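Local structure of DNA repair protein PprA (6MC8) at residues A[73-77]-A[88-92]; A[41-46]-A[253-259]; A[208-212]-A[233-237]. The protein binds DNA and probably forms filaments on it, acting in the repair of radiation-damaged DNA and in genome segregation. The protein carries 2 engineered substitutions. One frame throughout, in Å; residues are numbered along the deposited sequence.

Contact 1: residues A[73-77]-A[88-92]; sequences LRLAH and QHSAR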
# COMPACT_ATOMS: atom_id res chain seq x y z
N LEU A 73 -23.04 -11.16 -7.82
CA LEU A 73 -22.44 -12.04 -6.83
C LEU A 73 -21.57 -11.27 -5.85
O LEU A 73 -21.54 -11.59 -4.65
CB LEU A 73 -21.62 -13.12 -7.53
CG LEU A 73 -20.90 -14.17 -6.68
CD1 LEU A 73 -21.86 -15.09 -5.97
CD2 LEU A 73 -19.93 -14.95 -7.53
N ARG A 74 -20.86 -10.25 -6.32
CA ARG A 74 -20.02 -9.45 -5.44
C ARG A 74 -20.86 -8.54 -4.55
O ARG A 74 -20.49 -8.26 -3.41
CB ARG A 74 -19.02 -8.64 -6.25
CG ARG A 74 -17.92 -9.47 -6.88
CD ARG A 74 -17.06 -8.65 -7.81
NE ARG A 74 -16.04 -9.47 -8.45
CZ ARG A 74 -15.24 -9.05 -9.43
NH1 ARG A 74 -15.37 -7.83 -9.91
NH2 ARG A 74 -14.35 -9.88 -9.94
N LEU A 75 -22.00 -8.07 -5.05
CA LEU A 75 -22.90 -7.27 -4.22
C LEU A 75 -23.59 -8.14 -3.19
O LEU A 75 -23.87 -7.69 -2.07
CB LEU A 75 -23.91 -6.54 -5.10
CG LEU A 75 -24.86 -5.58 -4.38
CD1 LEU A 75 -24.08 -4.50 -3.65
CD2 LEU A 75 -25.84 -4.95 -5.34
N ALA A 76 -23.86 -9.40 -3.53
CA ALA A 76 -24.47 -10.31 -2.57
C ALA A 76 -23.48 -10.70 -1.47
O ALA A 76 -23.87 -10.88 -0.32
CB ALA A 76 -25.00 -11.55 -3.28
N HIS A 77 -22.20 -10.83 -1.81
CA HIS A 77 -21.21 -11.16 -0.80
C HIS A 77 -20.88 -9.98 0.10
O HIS A 77 -20.41 -10.16 1.23
CB HIS A 77 -19.93 -11.71 -1.43
CG HIS A 77 -20.01 -13.17 -1.76
ND1 HIS A 77 -20.02 -14.14 -0.79
CD2 HIS A 77 -20.05 -13.82 -2.95
CE1 HIS A 77 -20.08 -15.33 -1.36
NE2 HIS A 77 -20.10 -15.16 -2.67
N GLN A 88 -11.52 -13.11 -4.46
CA GLN A 88 -12.13 -12.53 -5.65
C GLN A 88 -13.22 -13.46 -6.17
O GLN A 88 -12.95 -14.63 -6.45
CB GLN A 88 -11.07 -12.28 -6.73
CG GLN A 88 -11.60 -11.62 -7.98
CD GLN A 88 -10.50 -11.24 -8.95
OE1 GLN A 88 -9.32 -11.46 -8.69
NE2 GLN A 88 -10.88 -10.67 -10.09
N HIS A 89 -14.43 -12.94 -6.28
CA HIS A 89 -15.60 -13.71 -6.64
C HIS A 89 -15.99 -13.42 -8.08
O HIS A 89 -15.96 -12.27 -8.52
CB HIS A 89 -16.79 -13.39 -5.73
CG HIS A 89 -16.54 -13.68 -4.28
ND1 HIS A 89 -16.54 -14.96 -3.77
CD2 HIS A 89 -16.28 -12.86 -3.24
CE1 HIS A 89 -16.30 -14.92 -2.47
NE2 HIS A 89 -16.14 -13.65 -2.13
N SER A 90 -16.39 -14.47 -8.79
CA SER A 90 -16.84 -14.36 -10.20
C SER A 90 -17.79 -15.48 -10.57
O SER A 90 -17.84 -16.46 -9.89
CB SER A 90 -15.73 -14.28 -11.16
OG SER A 90 -14.93 -15.40 -11.07
N ALA A 91 -18.54 -15.27 -11.63
CA ALA A 91 -19.46 -16.31 -12.11
C ALA A 91 -19.26 -16.48 -13.61
O ALA A 91 -18.78 -15.56 -14.27
CB ALA A 91 -20.87 -15.95 -11.80
N ARG A 92 -19.49 -17.70 -14.07
CA ARG A 92 -19.43 -18.01 -15.49
C ARG A 92 -20.59 -18.93 -15.84
O ARG A 92 -21.07 -19.70 -15.01
CB ARG A 92 -18.10 -18.67 -15.89
CG ARG A 92 -16.93 -17.71 -15.90
CD ARG A 92 -15.62 -18.39 -16.22
NE ARG A 92 -14.51 -17.44 -16.13
CZ ARG A 92 -13.23 -17.78 -16.24
NH1 ARG A 92 -12.89 -19.04 -16.45
NH2 ARG A 92 -12.30 -16.85 -16.14
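The imidazole of His77 lies flat over the ring of His89, a face-to-face stack with centroids 3.9 Å apart and planes only 10° from parallel. CE1 of His89 sits over the centre of the His77 ring, and CD2 of His77 over the centre of the His89 ring, so the overlap is nearly full although the two side chains run at about a right angle to each other. Both side chains start toward the other segment, and with CG anti to the carbonyl carbon they lay the imidazoles against each other. NE2 of His89 is bonded to Leu84 O, which helps to fix the turn of that ring. On the solvent side, Arg74 reaches out with its chain extended from CG to NE, and NE gives a hydrogen bond of 2.8 Å to His89 O. The donor lies in the carbonyl plane, while the oxygen is tilted 19° from the guanidinium plane; NH2 adds a weak second bond to the same oxygen, at 3.2 Å. Gln88 runs alongside Arg74, its NE2 3.6 Å from Arg74 NH2. Further along the strand, Leu73 CD2 packs on Ser90 O at 3.5 Å and on His89 CB at 3.9 Å. Segment 73-77 runs at 141° to strand residues 89-92. The contact packs helix 62-80 on a three-stranded antiparallel sheet at strand 89-95, an outer strand within this chain, and Leu73 and His89 also reach Leu105 and Val107 of the adjacent strand 100-107.

Contact 2: residues A[41-46]-A[253-259]; sequences ELVATA and PEAHFAV
Segment 41-46, helical at its start, faces a short 3-10 turn, 253-255, and the chain that leaves it. CA atoms come within 5.7 Å both at Leu42 and Pro253 and, further on, at Ala46 and Val259, and no hydrogen bond crosses between the segments. Thr45 fills the middle. With chi1 at 64°, its OG1 sits between the backbone N and the carbonyl carbon, and from there it turns back to Leu42 O, nearly along the C=O axis; the same oxygen also accepts from Thr45 N. CG2 is left to face the turn, 3.8 Å from Glu254 N and 3.9 Å from Pro253 CB. This is largely van der Waals packing of a loop on segment 41-46, joining the first modelled helix to the link between helix 245-250 and strand 261-267, an outer strand, within this chain, of the four-stranded antiparallel sheet. Leu42 places CD1 over one face of the Phe257 ring, a CH-pi contact 4.0 Å from the centroid and 29° off the normal. Trp80 meets that ring too, and its NE1 bonds to Thr45 OG1. At the Glu41 end, Pro253 CG rests 3.3 Å from Glu41 O. At the other end Val259 turns CG2 onto Thr45 O, also at 3.3 Å, and onto Ala46 CA, while Val259 O takes a bond from Gln292 of helix 274-304.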
# COMPACT_ATOMS: atom_id res chain seq x y z
N GLU A 41 -32.91 -15.98 -7.50
CA GLU A 41 -33.47 -16.34 -6.21
C GLU A 41 -32.39 -16.39 -5.14
O GLU A 41 -32.67 -16.16 -3.96
CB GLU A 41 -34.18 -17.68 -6.34
CG GLU A 41 -35.43 -17.58 -7.20
CD GLU A 41 -35.88 -18.93 -7.74
OE1 GLU A 41 -35.15 -19.92 -7.54
OE2 GLU A 41 -36.94 -18.98 -8.39
N LEU A 42 -31.15 -16.66 -5.53
CA LEU A 42 -30.04 -16.66 -4.58
C LEU A 42 -29.68 -15.25 -4.14
O LEU A 42 -29.55 -14.98 -2.94
CB LEU A 42 -28.83 -17.36 -5.20
CG LEU A 42 -27.59 -17.40 -4.32
CD1 LEU A 42 -27.88 -18.19 -3.06
CD2 LEU A 42 -26.43 -18.00 -5.07
N VAL A 43 -29.52 -14.33 -5.09
CA VAL A 43 -29.11 -12.98 -4.75
C VAL A 43 -30.25 -12.12 -4.25
O VAL A 43 -30.01 -11.01 -3.76
CB VAL A 43 -28.40 -12.29 -5.94
CG1 VAL A 43 -27.14 -13.05 -6.30
CG2 VAL A 43 -29.33 -12.19 -7.13
N ALA A 44 -31.49 -12.60 -4.33
CA ALA A 44 -32.61 -11.89 -3.71
C ALA A 44 -32.61 -12.06 -2.20
O ALA A 44 -33.27 -11.28 -1.50
CB ALA A 44 -33.94 -12.37 -4.29
N THR A 45 -31.88 -13.04 -1.67
CA THR A 45 -31.66 -13.14 -0.24
C THR A 45 -30.74 -12.04 0.27
O THR A 45 -30.72 -11.77 1.47
CB THR A 45 -31.08 -14.50 0.13
OG1 THR A 45 -29.79 -14.66 -0.47
CG2 THR A 45 -32.00 -15.61 -0.36
N ALA A 46 -29.97 -11.41 -0.62
CA ALA A 46 -29.21 -10.22 -0.29
C ALA A 46 -29.90 -8.94 -0.71
O ALA A 46 -29.29 -7.87 -0.64
CB ALA A 46 -27.82 -10.30 -0.92
N PRO A 253 -32.91 -20.77 -0.78
CA PRO A 253 -31.69 -20.07 -0.34
C PRO A 253 -31.89 -19.19 0.87
O PRO A 253 -30.91 -18.79 1.50
CB PRO A 253 -31.30 -19.25 -1.57
CG PRO A 253 -32.56 -19.05 -2.29
CD PRO A 253 -33.36 -20.29 -2.09
N GLU A 254 -33.14 -18.90 1.21
CA GLU A 254 -33.46 -18.16 2.42
C GLU A 254 -33.14 -18.95 3.69
O GLU A 254 -32.97 -18.35 4.76
CB GLU A 254 -34.94 -17.78 2.39
CG GLU A 254 -35.30 -16.66 1.42
CD GLU A 254 -35.54 -17.14 0.01
OE1 GLU A 254 -35.53 -18.36 -0.23
OE2 GLU A 254 -35.74 -16.29 -0.88
N ALA A 255 -33.05 -20.27 3.59
CA ALA A 255 -32.66 -21.07 4.74
C ALA A 255 -31.15 -21.20 4.89
O ALA A 255 -30.69 -21.84 5.84
CB ALA A 255 -33.26 -22.47 4.65
N HIS A 256 -30.37 -20.63 3.97
CA HIS A 256 -28.93 -20.85 3.95
C HIS A 256 -28.13 -19.58 3.73
O HIS A 256 -26.89 -19.64 3.75
CB HIS A 256 -28.58 -21.88 2.87
CG HIS A 256 -29.32 -23.17 3.03
ND1 HIS A 256 -28.99 -24.09 3.99
CD2 HIS A 256 -30.40 -23.66 2.38
CE1 HIS A 256 -29.83 -25.11 3.92
NE2 HIS A 256 -30.69 -24.87 2.95
N PHE A 257 -28.78 -18.44 3.55
CA PHE A 257 -28.12 -17.17 3.31
C PHE A 257 -28.90 -16.07 4.01
O PHE A 257 -30.13 -16.01 3.90
CB PHE A 257 -28.00 -16.88 1.82
CG PHE A 257 -26.98 -17.72 1.11
CD1 PHE A 257 -25.66 -17.33 1.07
CD2 PHE A 257 -27.35 -18.91 0.51
CE1 PHE A 257 -24.72 -18.10 0.42
CE2 PHE A 257 -26.41 -19.69 -0.13
CZ PHE A 257 -25.10 -19.28 -0.18
N ALA A 258 -28.19 -15.20 4.71
CA ALA A 258 -28.80 -14.08 5.39
C ALA A 258 -27.95 -12.84 5.19
O ALA A 258 -26.75 -12.92 4.90
CB ALA A 258 -28.98 -14.36 6.89
N VAL A 259 -28.58 -11.68 5.33
CA VAL A 259 -27.90 -10.39 5.25
C VAL A 259 -27.31 -10.06 6.62
O VAL A 259 -28.03 -10.00 7.61
CB VAL A 259 -28.84 -9.28 4.78
CG1 VAL A 259 -28.19 -7.92 4.91
CG2 VAL A 259 -29.22 -9.51 3.35

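Contact 3: residues A[208-212]-A[233-237]; sequences AWKVI and MLGAL. Engineered in segment 208-212: Lys210 (natural residue Asp).
The indole of Trp209 receives the Met233 methyl at its edge, in the ring plane, with CE 3.6 Å from Trp209 CE3. The sulfur makes a Met-aromatic contact, oblique to the ring, with SD 5.4 Å from the centroid of the six-membered ring and 75° off its normal. This is helix-helix packing between 200-213 and 218-237, which follow one another in the chain; the short segments cross at 47°, with axes 9.5 Å apart at the closest. Met233 bends at chi2 (-149°) and chi3, and the hook carries CE into the notch between Trp209 and Ile212. The backbones come nearest at Ala208 and Leu234, CA to CA 5.6 Å; Ala208 CB also touches Met233 O at 3.5 Å and Met233 CB at 3.8 Å. Leu237, one turn on from Met233, puts CD2 against Ala208 CA and Val211 CB, and CD1 against Val211 CG1. Helix 274-304 adds Ala300 against Val211 and Leu303 against Leu237. Ile212 finishes the pocket round the methionine methyl, its CD1 3.5 Å from Met233 CE.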
# COMPACT_ATOMS: atom_id res chain seq x y z
N ALA A 208 -40.32 -15.57 12.46
CA ALA A 208 -41.28 -16.41 13.15
C ALA A 208 -41.93 -15.66 14.31
O ALA A 208 -43.11 -15.85 14.58
CB ALA A 208 -40.61 -17.69 13.64
N TRP A 209 -41.16 -14.81 14.99
CA TRP A 209 -41.72 -13.97 16.05
C TRP A 209 -42.71 -12.96 15.50
O TRP A 209 -43.70 -12.63 16.17
CB TRP A 209 -40.60 -13.27 16.82
CG TRP A 209 -41.07 -12.24 17.82
CD1 TRP A 209 -41.00 -10.88 17.67
CD2 TRP A 209 -41.69 -12.47 19.09
NE1 TRP A 209 -41.52 -10.26 18.77
CE2 TRP A 209 -41.96 -11.21 19.66
CE3 TRP A 209 -42.04 -13.61 19.81
CZ2 TRP A 209 -42.56 -11.07 20.91
CZ3 TRP A 209 -42.64 -13.47 21.04
CH2 TRP A 209 -42.89 -12.21 21.58
N LYS A 210 -42.49 -12.48 14.28
CA LYS A 210 -43.38 -11.49 13.69
C LYS A 210 -44.72 -12.12 13.31
O LYS A 210 -45.77 -11.48 13.46
CB LYS A 210 -42.72 -10.84 12.47
CG LYS A 210 -43.54 -9.74 11.85
CD LYS A 210 -42.86 -9.11 10.66
CE LYS A 210 -43.71 -8.00 10.09
NZ LYS A 210 -44.97 -8.53 9.51
N VAL A 211 -44.71 -13.36 12.84
CA VAL A 211 -45.95 -14.03 12.46
C VAL A 211 -46.76 -14.40 13.70
O VAL A 211 -47.98 -14.22 13.75
CB VAL A 211 -45.65 -15.26 11.59
CG1 VAL A 211 -46.92 -16.02 11.25
CG2 VAL A 211 -44.96 -14.84 10.32
N ILE A 212 -46.07 -14.90 14.74
CA ILE A 212 -46.74 -15.37 15.95
C ILE A 212 -47.35 -14.21 16.73
O ILE A 212 -48.47 -14.30 17.24
CB ILE A 212 -45.75 -16.20 16.80
CG1 ILE A 212 -45.45 -17.52 16.09
CG2 ILE A 212 -46.29 -16.48 18.19
CD1 ILE A 212 -44.31 -18.28 16.69
N MET A 233 -38.88 -21.22 17.73
CA MET A 233 -39.94 -20.42 17.07
C MET A 233 -40.24 -20.86 15.65
O MET A 233 -41.37 -20.74 15.26
CB MET A 233 -39.61 -18.94 17.09
CG MET A 233 -39.36 -18.46 18.44
SD MET A 233 -39.86 -16.78 18.52
CE MET A 233 -41.63 -17.01 18.61
N LEU A 234 -39.22 -21.20 14.88
CA LEU A 234 -39.44 -21.64 13.51
C LEU A 234 -40.16 -22.98 13.48
O LEU A 234 -41.12 -23.16 12.73
CB LEU A 234 -38.11 -21.73 12.76
CG LEU A 234 -38.18 -22.16 11.29
CD1 LEU A 234 -38.95 -21.16 10.48
CD2 LEU A 234 -36.78 -22.33 10.73
N GLY A 235 -39.72 -23.93 14.31
CA GLY A 235 -40.33 -25.24 14.32
C GLY A 235 -41.73 -25.25 14.90
O GLY A 235 -42.53 -26.13 14.59
N ALA A 236 -42.03 -24.27 15.76
CA ALA A 236 -43.40 -24.13 16.24
C ALA A 236 -44.29 -23.55 15.15
O ALA A 236 -45.45 -23.96 15.00
CB ALA A 236 -43.42 -23.24 17.48
N LEU A 237 -43.76 -22.61 14.37
CA LEU A 237 -44.54 -22.02 13.29
C LEU A 237 -44.68 -22.98 12.11
O LEU A 237 -45.69 -22.98 11.41
CB LEU A 237 -43.91 -20.70 12.86
CG LEU A 237 -44.65 -19.86 11.82
CD1 LEU A 237 -46.02 -19.50 12.34
CD2 LEU A 237 -43.87 -18.61 11.52

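Contacts 1 and 2 adjoin: Ala76 on the helix of contact 1 packs against Ala46 and Val43 of contact 2, and Trp80 of the same helix reaches both. Contact 2 is the buried one, near the centre of the chain; contacts 1 and 3 are partly buried and lie on opposite sides of that centre, about 32 Å apart between their centres. Polar bonds across the segments occur in contact 1 alone, while contacts 2 and 3 join by apolar packing. Helix 274-304 touches contacts 2 and 3, whose nearest atoms stay about 7 Å apart. Along the chain, the loop closed by contact 2 encloses the other two.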